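Side-chain contacts in HemO (Neisseria meningitidis, PDB 1J77), which probably acts as a heme oxygenase, opening the porphyrin ring of bound heme oxidatively to biliverdin with release of iron and carbon monoxide: residues R14-T19 against W110-E115; F45-S50 against E91-D96; E98-A103 against F181-V186. All coordinates share one frame; numbering follows the deposited sequence.

Interaction 1. Residues R14-T19 against W110-E115. With HEM (protoporphyrin IX containing Fe), chain B.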
# COMPACT_ATOMS: atom_id res chain seq x y z
N ARG A 14 -3.49 8.98 15.30
CA ARG A 14 -2.31 9.79 15.25
C ARG A 14 -1.55 9.44 13.97
O ARG A 14 -1.04 10.35 13.27
CB ARG A 14 -1.50 9.61 16.51
CG ARG A 14 -2.26 10.11 17.77
CD ARG A 14 -1.39 10.35 18.99
NE ARG A 14 -1.14 9.15 19.79
CZ ARG A 14 -2.02 8.61 20.65
NH1 ARG A 14 -1.72 7.51 21.34
NH2 ARG A 14 -3.22 9.14 20.78
N LEU A 15 -1.51 8.15 13.63
CA LEU A 15 -0.89 7.70 12.38
C LEU A 15 -1.55 8.43 11.23
O LEU A 15 -0.85 9.02 10.37
CB LEU A 15 -1.07 6.18 12.21
CG LEU A 15 0.01 5.33 12.88
CD1 LEU A 15 -0.47 3.95 13.07
CD2 LEU A 15 1.26 5.34 12.06
N LYS A 16 -2.88 8.37 11.16
CA LYS A 16 -3.65 9.06 10.10
C LYS A 16 -3.35 10.54 10.07
O LYS A 16 -3.06 11.11 9.01
CB LYS A 16 -5.17 8.88 10.31
CG LYS A 16 -6.04 9.47 9.19
CD LYS A 16 -7.51 9.16 9.42
CE LYS A 16 -8.43 9.99 8.55
NZ LYS A 16 -8.39 9.54 7.14
N ALA A 17 -3.48 11.21 11.20
CA ALA A 17 -3.21 12.66 11.29
C ALA A 17 -1.85 13.07 10.75
O ALA A 17 -1.76 14.02 9.94
CB ALA A 17 -3.36 13.16 12.75
N ASP A 18 -0.81 12.37 11.18
CA ASP A 18 0.56 12.70 10.87
C ASP A 18 0.92 12.33 9.42
O ASP A 18 1.97 12.75 8.97
CB ASP A 18 1.58 12.05 11.87
CG ASP A 18 1.49 12.60 13.28
OD1 ASP A 18 0.79 13.61 13.48
OD2 ASP A 18 2.13 12.09 14.23
N THR A 19 0.10 11.52 8.75
CA THR A 19 0.42 11.06 7.37
C THR A 19 -0.60 11.40 6.29
O THR A 19 -0.44 10.97 5.12
CB THR A 19 0.72 9.52 7.27
OG1 THR A 19 -0.42 8.73 7.62
CG2 THR A 19 1.80 9.10 8.23
N TRP A 110 4.95 0.62 8.30
CA TRP A 110 4.82 0.04 6.96
C TRP A 110 3.58 -0.80 6.85
O TRP A 110 2.88 -0.81 5.84
CB TRP A 110 6.05 -0.78 6.52
CG TRP A 110 7.24 0.03 6.23
CD1 TRP A 110 7.99 0.76 7.09
CD2 TRP A 110 7.85 0.18 4.95
NE1 TRP A 110 8.99 1.40 6.41
CE2 TRP A 110 8.95 1.02 5.10
CE3 TRP A 110 7.57 -0.33 3.70
CZ2 TRP A 110 9.79 1.39 4.02
CZ3 TRP A 110 8.40 0.03 2.63
CH2 TRP A 110 9.48 0.89 2.81
N LEU A 111 3.32 -1.59 7.90
CA LEU A 111 2.12 -2.37 7.90
C LEU A 111 0.81 -1.53 7.85
O LEU A 111 -0.11 -1.89 7.12
CB LEU A 111 2.13 -3.31 9.13
CG LEU A 111 0.92 -4.21 9.24
CD1 LEU A 111 0.72 -5.11 8.11
CD2 LEU A 111 0.97 -5.00 10.56
N TYR A 112 0.76 -0.48 8.64
CA TYR A 112 -0.35 0.50 8.59
C TYR A 112 -0.53 1.03 7.15
O TYR A 112 -1.64 0.97 6.59
CB TYR A 112 -0.06 1.65 9.57
CG TYR A 112 -0.93 2.87 9.31
CD1 TYR A 112 -2.27 2.90 9.71
CD2 TYR A 112 -0.40 3.94 8.63
CE1 TYR A 112 -3.06 4.00 9.41
CE2 TYR A 112 -1.19 5.05 8.30
CZ TYR A 112 -2.53 5.08 8.70
OH TYR A 112 -3.31 6.21 8.38
N CYS A 113 0.56 1.42 6.51
CA CYS A 113 0.51 2.01 5.15
C CYS A 113 -0.03 0.97 4.18
O CYS A 113 -0.96 1.24 3.43
CB CYS A 113 1.90 2.41 4.79
SG CYS A 113 2.06 3.23 3.25
N ALA A 114 0.53 -0.25 4.19
CA ALA A 114 0.02 -1.23 3.28
C ALA A 114 -1.42 -1.65 3.52
O ALA A 114 -2.18 -1.88 2.58
CB ALA A 114 0.95 -2.50 3.26
N GLU A 115 -1.79 -1.79 4.81
CA GLU A 115 -3.10 -2.28 5.08
C GLU A 115 -4.15 -1.17 4.80
O GLU A 115 -5.23 -1.47 4.26
CB GLU A 115 -3.18 -2.90 6.48
CG GLU A 115 -4.45 -3.74 6.68
CD GLU A 115 -4.65 -4.82 5.66
OE1 GLU A 115 -3.69 -5.53 5.28
OE2 GLU A 115 -5.80 -5.02 5.23
CHA HEM B . -7.14 5.59 3.06
CHB HEM B . -7.84 7.02 -1.52
CHC HEM B . -3.46 5.24 -2.72
CHD HEM B . -2.59 4.26 1.98
C1A HEM B . -7.75 6.04 1.91
C2A HEM B . -9.16 6.45 1.77
C3A HEM B . -9.32 6.84 0.50
C4A HEM B . -8.05 6.71 -0.20
CMA HEM B . -10.64 7.35 -0.13
CAA HEM B . -10.31 6.40 2.82
CBA HEM B . -11.08 5.09 2.63
CGA HEM B . -12.13 4.89 3.71
O1A HEM B . -12.01 5.55 4.79
O2A HEM B . -13.08 4.09 3.47
C1B HEM B . -6.72 6.66 -2.26
C2B HEM B . -6.58 6.85 -3.67
C3B HEM B . -5.34 6.39 -4.02
C4B HEM B . -4.73 5.83 -2.81
CMB HEM B . -7.70 7.48 -4.53
CAB HEM B . -4.72 6.31 -5.41
CBB HEM B . -4.95 7.25 -6.33
C1C HEM B . -2.88 4.78 -1.57
C2C HEM B . -1.60 4.07 -1.47
C3C HEM B . -1.35 3.87 -0.17
C4C HEM B . -2.47 4.31 0.61
CMC HEM B . -0.69 3.80 -2.68
CAC HEM B . -0.13 3.20 0.46
CBC HEM B . 1.00 3.11 -0.22
C1D HEM B . -3.73 4.55 2.65
C2D HEM B . -3.84 4.39 4.08
C3D HEM B . -5.23 4.81 4.43
C4D HEM B . -5.83 5.17 3.17
CMD HEM B . -2.74 3.89 5.01
CAD HEM B . -5.92 4.79 5.80
CBD HEM B . -6.14 6.16 6.36
CGD HEM B . -6.72 5.92 7.74
O1D HEM B . -5.91 5.76 8.68
O2D HEM B . -7.98 5.96 7.89
NA HEM B . -7.12 6.20 0.69
NB HEM B . -5.57 6.08 -1.76
NC HEM B . -3.36 4.87 -0.29
ND HEM B . -4.93 5.03 2.11
FE HEM B . -5.22 5.65 0.22
O HOH W 1 -2.57 7.80 6.09
O HOH W 2 -5.86 3.83 -0.09
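Leu-15 and Tyr-112 join two helical segments, 14-19 and 110-115, whose axes cross nearly perpendicularly (-80°) and come no closer than 11.6 Å, a gap wide enough for an aromatic ring to fill. A chi1 of 164°, which puts CG opposite the backbone N, carries the Tyr-112 ring toward helix 14-19, where it slides past Leu-15. One ring face receives Leu-15: CB lies 3.9 Å from the centroid of the Tyr-112 ring in a CH-pi contact, almost on the normal, while Leu-15 CD1 sits by Tyr-112 CG. A branched aliphatic residue suits this place because it can blanket a flat ring. Heme methyl CMD lies over the opposite face, toward the rim, so the ring is wedged between protein and cofactor. At its edge, in plane, Tyr-112 OH donates to propionate oxygen O1D of the heme at 2.7 Å.

A second partner grips the same phenol: water 1 donates to Tyr-112 OH at 2.9 Å and also to Thr-19 OG1, from which it lies 2.8 Å. Thr-19 OG1 in turn donates to Leu-15 O at 2.8 Å, coming from above the carbonyl plane, 39° out of it. Lys-16 runs its methylenes along the same carboxylate, CB and CG by heme O1D and CD 3.6 Å from heme O2D.

Cys-113 adds an apolar touch, its SG 3.5 Å from vinyl carbon CAC of the heme. Helix 11-32 also carries His-23, the axial ligand of the iron, and water 2 is bound to the same iron. Water 1 donates to both hydroxyls, which leaves each hydroxyl its own proton to give: Thr-19 to Leu-15 O and Tyr-112 to the propionate, whose negative charge the nearby lysine would probably help to stabilise.

Interaction 2. Residues F45-S50 against E91-D96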
# COMPACT_ATOMS: atom_id res chain seq x y z
N PHE A 45 1.67 0.39 -13.37
CA PHE A 45 1.03 0.49 -12.08
C PHE A 45 1.17 -0.83 -11.35
O PHE A 45 1.46 -0.87 -10.17
CB PHE A 45 -0.43 0.88 -12.23
CG PHE A 45 -1.15 0.98 -10.96
CD1 PHE A 45 -0.81 1.97 -10.08
CD2 PHE A 45 -2.15 0.07 -10.62
CE1 PHE A 45 -1.41 2.04 -8.86
CE2 PHE A 45 -2.78 0.17 -9.39
CZ PHE A 45 -2.43 1.18 -8.55
N LEU A 46 0.88 -1.93 -12.03
CA LEU A 46 1.00 -3.23 -11.40
C LEU A 46 2.44 -3.49 -10.95
O LEU A 46 2.66 -4.14 -9.89
CB LEU A 46 0.54 -4.32 -12.37
CG LEU A 46 -0.97 -4.49 -12.62
CD1 LEU A 46 -1.20 -5.69 -13.53
CD2 LEU A 46 -1.82 -4.62 -11.43
N LYS A 47 3.43 -3.08 -11.73
CA LYS A 47 4.85 -3.24 -11.37
C LYS A 47 5.16 -2.49 -10.06
O LYS A 47 5.75 -3.04 -9.12
CB LYS A 47 5.81 -2.90 -12.54
CG LYS A 47 5.74 -3.90 -13.63
CD LYS A 47 6.47 -3.40 -14.81
CE LYS A 47 6.37 -4.42 -15.96
NZ LYS A 47 7.22 -3.97 -17.11
N LEU A 48 4.71 -1.25 -9.97
CA LEU A 48 4.85 -0.44 -8.79
C LEU A 48 4.19 -1.13 -7.58
O LEU A 48 4.83 -1.26 -6.52
CB LEU A 48 4.28 0.96 -9.05
CG LEU A 48 3.74 1.72 -7.84
CD1 LEU A 48 4.89 2.10 -6.97
CD2 LEU A 48 2.93 2.95 -8.36
N GLN A 49 2.95 -1.58 -7.75
CA GLN A 49 2.23 -2.27 -6.70
C GLN A 49 3.01 -3.54 -6.28
O GLN A 49 3.07 -3.87 -5.09
CB GLN A 49 0.80 -2.63 -7.15
CG GLN A 49 -0.13 -1.46 -7.43
CD GLN A 49 -0.71 -0.90 -6.17
OE1 GLN A 49 -1.88 -1.16 -5.82
NE2 GLN A 49 0.09 -0.10 -5.45
N SER A 50 3.58 -4.25 -7.25
CA SER A 50 4.36 -5.48 -6.94
C SER A 50 5.53 -5.22 -6.00
O SER A 50 5.76 -5.98 -5.03
CB SER A 50 4.92 -6.15 -8.22
OG SER A 50 5.64 -7.32 -7.85
N GLU A 91 5.47 -11.51 -16.51
CA GLU A 91 6.09 -12.34 -15.50
C GLU A 91 6.25 -11.55 -14.21
O GLU A 91 6.11 -10.32 -14.22
CB GLU A 91 7.46 -12.81 -15.97
CG GLU A 91 7.35 -13.83 -17.08
CD GLU A 91 8.59 -13.88 -17.93
OE1 GLU A 91 9.29 -12.84 -18.02
OE2 GLU A 91 8.87 -14.96 -18.50
N PRO A 92 6.51 -12.22 -13.09
CA PRO A 92 6.74 -11.49 -11.85
C PRO A 92 7.80 -10.37 -12.00
O PRO A 92 8.84 -10.47 -12.63
CB PRO A 92 7.16 -12.60 -10.87
CG PRO A 92 6.47 -13.84 -11.41
CD PRO A 92 6.54 -13.69 -12.90
N TYR A 93 7.49 -9.22 -11.42
CA TYR A 93 8.37 -8.11 -11.55
C TYR A 93 9.32 -8.08 -10.37
O TYR A 93 8.92 -8.41 -9.24
CB TYR A 93 7.56 -6.83 -11.67
CG TYR A 93 8.41 -5.62 -11.88
CD1 TYR A 93 9.01 -5.35 -13.12
CD2 TYR A 93 8.62 -4.71 -10.86
CE1 TYR A 93 9.78 -4.23 -13.31
CE2 TYR A 93 9.38 -3.60 -11.03
CZ TYR A 93 9.95 -3.34 -12.25
OH TYR A 93 10.70 -2.20 -12.36
N LYS A 94 10.58 -7.78 -10.63
CA LYS A 94 11.57 -7.63 -9.59
C LYS A 94 12.18 -6.24 -9.63
O LYS A 94 12.72 -5.82 -10.64
CB LYS A 94 12.69 -8.64 -9.75
CG LYS A 94 13.88 -8.33 -8.85
CD LYS A 94 14.62 -9.61 -8.43
CE LYS A 94 15.65 -9.29 -7.38
NZ LYS A 94 14.99 -8.52 -6.26
N PHE A 95 12.14 -5.54 -8.50
CA PHE A 95 12.75 -4.24 -8.39
C PHE A 95 14.22 -4.33 -8.76
O PHE A 95 14.90 -5.31 -8.46
CB PHE A 95 12.61 -3.71 -6.97
CG PHE A 95 12.82 -2.22 -6.83
CD1 PHE A 95 12.34 -1.33 -7.76
CD2 PHE A 95 13.48 -1.72 -5.73
CE1 PHE A 95 12.51 0.03 -7.59
CE2 PHE A 95 13.65 -0.34 -5.58
CZ PHE A 95 13.17 0.51 -6.51
N ASP A 96 14.69 -3.26 -9.39
CA ASP A 96 16.06 -3.11 -9.85
C ASP A 96 17.00 -2.80 -8.71
O ASP A 96 18.18 -3.12 -8.77
CB ASP A 96 16.12 -1.96 -10.85
CG ASP A 96 15.67 -2.36 -12.24
OD1 ASP A 96 14.64 -3.08 -12.35
OD2 ASP A 96 16.29 -2.01 -13.27
O HOH W 3 5.40 -9.63 -9.03
O HOH W 4 8.24 -7.43 -6.60
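Lys-47 lays its hydrocarbon chain across one face of the Tyr-93 ring, where helical segment 45-50 meets the irregular segment 91-96. Its CB stands 3.8 Å from the centroid of the Tyr-93 ring, 12° off the normal, in a CH-pi contact. The chain then drifts toward one side of the ring: CG lies 3.6 Å from Tyr-93 CD1, and Lys-47 CD follows past Tyr-93 CD1 and CE1. Lys-47 CG is anti to the carbonyl carbon (chi1 -70°) and the chain beyond is extended, which lets successive methylenes touch the ring while the side chains cross at about a right angle. Lysine fits such a partly exposed place, since its carbons can pack against an aromatic face while its ammonium stays beyond it. Tyrosine fits for a similar reason, presenting a broad apolar surface and ending in a polar hydroxyl.

One turn further along the helix, Ser-50 engages the backbone of Tyr-93 through water. Ser-50 OG is 2.6 Å from water 3, which accepts from Tyr-93 N at 3.2 Å; it is 2.9 Å from water 4, which donates to Tyr-93 O at 2.9 Å. A single small hydroxyl thus serves both polar groups of one loop residue, and two waters take the place of direct hydrogen bonds between the segments.

Farther out, Lys-47 NZ forms a long, weak ion pair with Glu-90, and Val-51 also packs against Tyr-93. Ser-50 touches Tyr-78 of helix 78-87, while Gln-49 OE1 is hydrogen-bonded to His-141. The contact lies away from the heme and is plain structural packing of the all-helical heme oxygenase fold, in which the long connection between helices 78-87 and 104-119 runs along the flank of helix 39-60.

Interaction 3. Residues E98-A103 against F181-V186. With HEM (protoporphyrin IX containing Fe), chain B.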
# COMPACT_ATOMS: atom_id res chain seq x y z
N GLU A 98 17.77 -2.50 -4.30
CA GLU A 98 17.56 -3.23 -3.08
C GLU A 98 16.28 -2.79 -2.44
O GLU A 98 16.00 -1.61 -2.35
CB GLU A 98 18.67 -2.98 -2.10
CG GLU A 98 18.92 -4.19 -1.22
CD GLU A 98 19.76 -3.85 -0.03
OE1 GLU A 98 20.99 -4.01 -0.12
OE2 GLU A 98 19.18 -3.40 0.98
N LEU A 99 15.53 -3.74 -1.94
CA LEU A 99 14.26 -3.43 -1.33
C LEU A 99 14.40 -3.24 0.17
O LEU A 99 15.16 -3.94 0.84
CB LEU A 99 13.29 -4.57 -1.58
CG LEU A 99 12.44 -4.46 -2.84
CD1 LEU A 99 11.25 -5.35 -2.73
CD2 LEU A 99 11.98 -3.06 -2.98
N PRO A 100 13.64 -2.31 0.72
CA PRO A 100 13.54 -2.10 2.17
C PRO A 100 13.09 -3.37 2.84
O PRO A 100 12.27 -4.11 2.26
CB PRO A 100 12.46 -1.02 2.30
CG PRO A 100 12.42 -0.37 0.96
CD PRO A 100 12.81 -1.36 -0.05
N TYR A 101 13.57 -3.64 4.05
CA TYR A 101 13.19 -4.82 4.79
C TYR A 101 13.17 -4.33 6.23
O TYR A 101 14.04 -4.64 7.05
CB TYR A 101 14.26 -5.91 4.56
CG TYR A 101 13.92 -7.31 4.97
CD1 TYR A 101 13.23 -8.18 4.12
CD2 TYR A 101 14.34 -7.83 6.17
CE1 TYR A 101 12.95 -9.49 4.48
CE2 TYR A 101 14.08 -9.10 6.52
CZ TYR A 101 13.40 -9.96 5.68
OH TYR A 101 13.21 -11.28 6.06
N GLU A 102 12.09 -3.62 6.54
CA GLU A 102 12.02 -2.91 7.80
C GLU A 102 11.66 -3.85 8.94
O GLU A 102 11.05 -4.92 8.76
CB GLU A 102 11.02 -1.74 7.69
CG GLU A 102 11.12 -0.76 8.86
CD GLU A 102 12.51 -0.25 9.14
OE1 GLU A 102 12.87 0.77 8.48
OE2 GLU A 102 13.23 -0.87 10.03
N ALA A 103 12.00 -3.41 10.15
CA ALA A 103 11.78 -4.21 11.35
C ALA A 103 11.32 -3.36 12.51
O ALA A 103 11.32 -2.13 12.43
CB ALA A 103 13.09 -4.90 11.73
N PHE A 181 5.38 5.55 2.71
CA PHE A 181 4.81 6.42 1.67
C PHE A 181 5.89 6.99 0.80
O PHE A 181 5.71 7.10 -0.42
CB PHE A 181 3.97 7.56 2.26
CG PHE A 181 2.56 7.18 2.72
CD1 PHE A 181 2.19 7.34 4.06
CD2 PHE A 181 1.60 6.70 1.83
CE1 PHE A 181 0.91 7.06 4.48
CE2 PHE A 181 0.32 6.44 2.26
CZ PHE A 181 -0.02 6.59 3.61
N ALA A 182 7.01 7.42 1.39
CA ALA A 182 8.07 7.99 0.57
C ALA A 182 8.65 6.98 -0.38
O ALA A 182 8.92 7.29 -1.53
CB ALA A 182 9.15 8.54 1.42
N PHE A 183 8.85 5.75 0.09
CA PHE A 183 9.33 4.67 -0.77
C PHE A 183 8.35 4.39 -1.92
O PHE A 183 8.78 4.21 -3.05
CB PHE A 183 9.59 3.41 0.06
CG PHE A 183 10.02 2.20 -0.76
CD1 PHE A 183 11.24 2.20 -1.42
CD2 PHE A 183 9.17 1.13 -0.96
CE1 PHE A 183 11.62 1.15 -2.15
CE2 PHE A 183 9.58 0.05 -1.71
CZ PHE A 183 10.80 0.08 -2.31
N TYR A 184 7.06 4.36 -1.65
CA TYR A 184 6.08 4.20 -2.71
C TYR A 184 6.29 5.20 -3.83
O TYR A 184 6.29 4.81 -5.00
CB TYR A 184 4.66 4.29 -2.19
CG TYR A 184 3.60 3.80 -3.17
CD1 TYR A 184 3.18 2.50 -3.24
CD2 TYR A 184 3.01 4.66 -4.07
CE1 TYR A 184 2.23 2.06 -4.14
CE2 TYR A 184 2.06 4.23 -4.97
CZ TYR A 184 1.64 2.96 -4.98
OH TYR A 184 0.72 2.54 -5.90
N LYS A 185 6.52 6.46 -3.49
CA LYS A 185 6.74 7.45 -4.53
C LYS A 185 8.09 7.27 -5.23
O LYS A 185 8.19 7.53 -6.41
CB LYS A 185 6.62 8.85 -3.98
CG LYS A 185 5.22 9.20 -3.47
CD LYS A 185 4.94 10.69 -3.20
CE LYS A 185 5.60 11.17 -1.97
NZ LYS A 185 5.40 12.66 -1.76
N VAL A 186 9.15 6.88 -4.51
CA VAL A 186 10.44 6.60 -5.17
C VAL A 186 10.22 5.53 -6.25
O VAL A 186 10.66 5.70 -7.42
CB VAL A 186 11.52 6.11 -4.17
CG1 VAL A 186 12.71 5.46 -4.91
CG2 VAL A 186 11.93 7.22 -3.24
CHA HEM B . -7.14 5.59 3.06
CHB HEM B . -7.84 7.02 -1.52
CHC HEM B . -3.46 5.24 -2.72
CHD HEM B . -2.59 4.26 1.98
C1A HEM B . -7.75 6.04 1.91
C2A HEM B . -9.16 6.45 1.77
C3A HEM B . -9.32 6.84 0.50
C4A HEM B . -8.05 6.71 -0.20
CMA HEM B . -10.64 7.35 -0.13
CAA HEM B . -10.31 6.40 2.82
CBA HEM B . -11.08 5.09 2.63
CGA HEM B . -12.13 4.89 3.71
O1A HEM B . -12.01 5.55 4.79
O2A HEM B . -13.08 4.09 3.47
C1B HEM B . -6.72 6.66 -2.26
C2B HEM B . -6.58 6.85 -3.67
C3B HEM B . -5.34 6.39 -4.02
C4B HEM B . -4.73 5.83 -2.81
CMB HEM B . -7.70 7.48 -4.53
CAB HEM B . -4.72 6.31 -5.41
CBB HEM B . -4.95 7.25 -6.33
C1C HEM B . -2.88 4.78 -1.57
C2C HEM B . -1.60 4.07 -1.47
C3C HEM B . -1.35 3.87 -0.17
C4C HEM B . -2.47 4.31 0.61
CMC HEM B . -0.69 3.80 -2.68
CAC HEM B . -0.13 3.20 0.46
CBC HEM B . 1.00 3.11 -0.22
C1D HEM B . -3.73 4.55 2.65
C2D HEM B . -3.84 4.39 4.08
C3D HEM B . -5.23 4.81 4.43
C4D HEM B . -5.83 5.17 3.17
CMD HEM B . -2.74 3.89 5.01
CAD HEM B . -5.92 4.79 5.80
CBD HEM B . -6.14 6.16 6.36
CGD HEM B . -6.72 5.92 7.74
O1D HEM B . -5.91 5.76 8.68
O2D HEM B . -7.98 5.96 7.89
NA HEM B . -7.12 6.20 0.69
NB HEM B . -5.57 6.08 -1.76
NC HEM B . -3.36 4.87 -0.29
ND HEM B . -4.93 5.03 2.11
FE HEM B . -5.22 5.65 0.22
O HOH W 2 -5.86 3.83 -0.09
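Phe-183 reaches Pro-100 and Leu-99 because its CG is anti to the backbone N (chi1 177°), which sends the ring outward from helical segment 181-186 to the loop segment 98-103. Pro-100 lies over one face, centred on the ring: Pro-100 CG is 3.5 Å from the centroid of the Phe-183 ring, 11° off the normal, and CD lies 3.3 Å from Phe-183 CZ. This CH-pi contact suits proline, whose rigid ring presents its methylenes to the aromatic cloud. Leu-99 meets the edge instead, with CD2 3.4 Å from Phe-183 CZ near the ring plane. Pro-100 covers the ring's face while Leu-99 closes on its far edge.

Phe-181 and Tyr-184, on the same helix, belong to the heme pocket. Tyr-184 lays a face over methyl CMC of the heme, with CZ 3.4 Å from it, whereas Phe-181 points an edge at the porphyrin, CE2 being 3.6 Å from meso carbon CHD. Trp-110 of helix 104-119 packs on Pro-100, while Leu-99 rests on Val-51 and Lys-54, so helix 167-192 meets a loop that is itself seated on helices 39-60 and 104-119.

Overall arrangement
From the N terminus, helix 11-32 opens interaction 1, whose long loop closes only at helix 104-119. Within that span lies interaction 2, where the loop after helix 78-87 returns to helix 39-60. Interaction 3 begins in the same connection, at 98-103, and closes on helix 167-192; it therefore crosses interaction 1 but follows interaction 2 in series. Interactions 1 and 3 both touch the heme and meet directly, Trp-110 packing on Phe-183, and Thr-19 and Cys-113 on Phe-181. Interaction 2 adjoins interaction 3 through Phe-45 and Leu-48, which pack on Tyr-184. Interaction 1 thus joins two helices, while interactions 2 and 3 fasten the connection between helices 78-87 and 104-119 to helices 39-60 and 167-192.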